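Local coordinates for protein Amy13K (Eubacterium rectale DSM 17629, PDB 6B3P) that binds starch-derived malto-oligosaccharides through two carbohydrate-binding modules of family CBM26, and probably helps a surface-anchored alpha-amylase hold on to starch, at residues T94-A97 with D98-Y101. Residues are numbered along the deposited sequence; the frame is centred on the assembly and turned at random. Where two conformers were deposited one is given.
Sequences TKPA and DWKY. With EDO (1,2-ethanediol), chain J.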
loop_
_atom_site.group_PDB
_atom_site.type_symbol
_atom_site.label_atom_id
_atom_site.label_comp_id
_atom_site.label_asym_id
_atom_site.label_seq_id
_atom_site.Cartn_x
_atom_site.Cartn_y
_atom_site.Cartn_z
ATOM N N THR A 94 -6.299 -3.772 15.729
ATOM C CA THR A 94 -7.378 -4.647 15.289
ATOM C C THR A 94 -8.130 -4.014 14.123
ATOM O O THR A 94 -8.694 -2.926 14.251
ATOM C CB THR A 94 -8.361 -4.944 16.442
ATOM O OG1 THR A 94 -7.639 -5.469 17.564
ATOM C CG2 THR A 94 -9.422 -5.946 16.010
ATOM N N LYS A 95 -8.132 -4.701 12.985
ATOM C CA LYS A 95 -8.820 -4.215 11.792
ATOM C C LYS A 95 -10.319 -4.075 12.049
ATOM O O LYS A 95 -10.939 -5.000 12.570
ATOM C CB LYS A 95 -8.582 -5.165 10.614
ATOM C CG LYS A 95 -9.228 -4.726 9.302
ATOM C CD LYS A 95 -9.176 -5.823 8.241
ATOM C CE LYS A 95 -10.131 -6.974 8.549
ATOM N NZ LYS A 95 -11.564 -6.579 8.445
ATOM N N PRO A 96 -10.908 -2.921 11.695
ATOM C CA PRO A 96 -12.369 -2.848 11.815
ATOM C C PRO A 96 -13.049 -3.884 10.924
ATOM O O PRO A 96 -12.539 -4.207 9.852
ATOM C CB PRO A 96 -12.696 -1.423 11.363
ATOM C CG PRO A 96 -11.433 -0.656 11.553
ATOM C CD PRO A 96 -10.316 -1.626 11.316
ATOM N N ALA A 97 -14.191 -4.389 11.371
ATOM C CA ALA A 97 -14.830 -5.544 10.744
ATOM C C ALA A 97 -15.106 -5.385 9.245
ATOM O O ALA A 97 -14.937 -6.332 8.477
ATOM C CB ALA A 97 -16.126 -5.856 11.468
ATOM N N ASP A 98 -15.508 -4.178 8.852
ATOM C CA ASP A 98 -15.972 -3.899 7.496
ATOM C C ASP A 98 -14.841 -3.653 6.495
ATOM O O ASP A 98 -15.085 -3.567 5.291
ATOM C CB ASP A 98 -16.901 -2.682 7.511
ATOM C CG ASP A 98 -16.225 -1.439 8.068
ATOM O OD1 ASP A 98 -15.950 -1.402 9.287
ATOM O OD2 ASP A 98 -15.972 -0.498 7.288
ATOM N N TRP A 99 -13.611 -3.545 6.988
ATOM C CA TRP A 99 -12.465 -3.243 6.129
ATOM C C TRP A 99 -11.990 -4.491 5.387
ATOM O O TRP A 99 -11.984 -5.591 5.942
ATOM C CB TRP A 99 -11.308 -2.661 6.942
ATOM C CG TRP A 99 -11.505 -1.232 7.367
ATOM C CD1 TRP A 99 -12.612 -0.697 7.962
ATOM C CD2 TRP A 99 -10.561 -0.159 7.239
ATOM N NE1 TRP A 99 -12.415 0.641 8.212
ATOM C CE2 TRP A 99 -11.165 0.995 7.778
ATOM C CE3 TRP A 99 -9.264 -0.064 6.723
ATOM C CZ2 TRP A 99 -10.517 2.230 7.814
ATOM C CZ3 TRP A 99 -8.624 1.165 6.757
ATOM C CH2 TRP A 99 -9.250 2.293 7.301
ATOM N N LYS A 100 -11.600 -4.305 4.129
ATOM C CA LYS A 100 -11.007 -5.371 3.325
ATOM C C LYS A 100 -9.525 -5.101 3.100
ATOM O O LYS A 100 -9.033 -4.009 3.393
ATOM C CB LYS A 100 -11.709 -5.494 1.971
ATOM C CG LYS A 100 -13.212 -5.622 2.041
ATOM C CD LYS A 100 -13.633 -7.014 2.459
ATOM C CE LYS A 100 -15.136 -7.204 2.310
ATOM N NZ LYS A 100 -15.603 -6.953 0.914
ATOM N N TYR A 101 -8.826 -6.098 2.569
ATOM C CA TYR A 101 -7.434 -5.935 2.169
ATOM C C TYR A 101 -7.360 -5.654 0.681
ATOM O O TYR A 101 -7.570 -6.544 -0.143
ATOM C CB TYR A 101 -6.623 -7.174 2.531
ATOM C CG TYR A 101 -6.485 -7.340 4.019
ATOM C CD1 TYR A 101 -7.420 -8.060 4.745
ATOM C CD2 TYR A 101 -5.434 -6.748 4.705
ATOM C CE1 TYR A 101 -7.305 -8.203 6.109
ATOM C CE2 TYR A 101 -5.311 -6.882 6.071
ATOM C CZ TYR A 101 -6.251 -7.609 6.769
ATOM O OH TYR A 101 -6.134 -7.751 8.131
HETATM C C1 EDO J . -13.014 -1.115 1.099
HETATM O O1 EDO J . -12.945 -2.101 2.138
HETATM C C2 EDO J . -12.740 -1.776 -0.247
HETATM O O2 EDO J . -13.733 -2.766 -0.537
#
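P96 and W99 are the two ends of a type I beta turn, closed by the bond from W99 N to P96 O at 3.1 Å. The bond is fairly straight (161° at the hydrogen), but W99 N meets the oxygen from above the carbonyl plane. K95 adds a second closure. Its CG stands anti to the backbone N (chi1 -178°), and the chain then bends at chi3 and chi4, which brings the ammonium group back under the turn. There K95 NZ donates to W99 O at 2.7 Å and to P96 O of its own segment at 2.9 Å. P96 O is therefore gripped twice, by K95 NZ and by W99 N, from opposite faces of its carbonyl plane. With an alanine here in place of K95, W99 O would probably lose this donor, P96 O would keep only the turn bond of the two, and the Y101 ring would lose the lysine chain packed against it. The aliphatic part of the lysine is also used: K95 CD lies 3.6 Å from Y101 OH and meets the phenol ring obliquely, and K95 CG packs against W99 CB. On the other side of the turn, P96 sets its ring over one face of the W99 indole. P96 CG is 3.9 Å from the centroid of the W99 five-membered ring, a CH-pi contact, while P96 CB sits 3.5 Å from W99 CD1. K100 N binds a 1,2-ethanediol, probably from the crystallisation liquor. The turn belongs to the loop between strands 91-92 and 101-108, which links the regions of the two starch-binding modules. W99 is buried there, stacked on H41 and edge-to-face with W86 and W44, so the linker packs against the first module. Y101 then begins strand 101-108, with backbone hydrogen bonds to Q157 in the neighbouring strand 150-157.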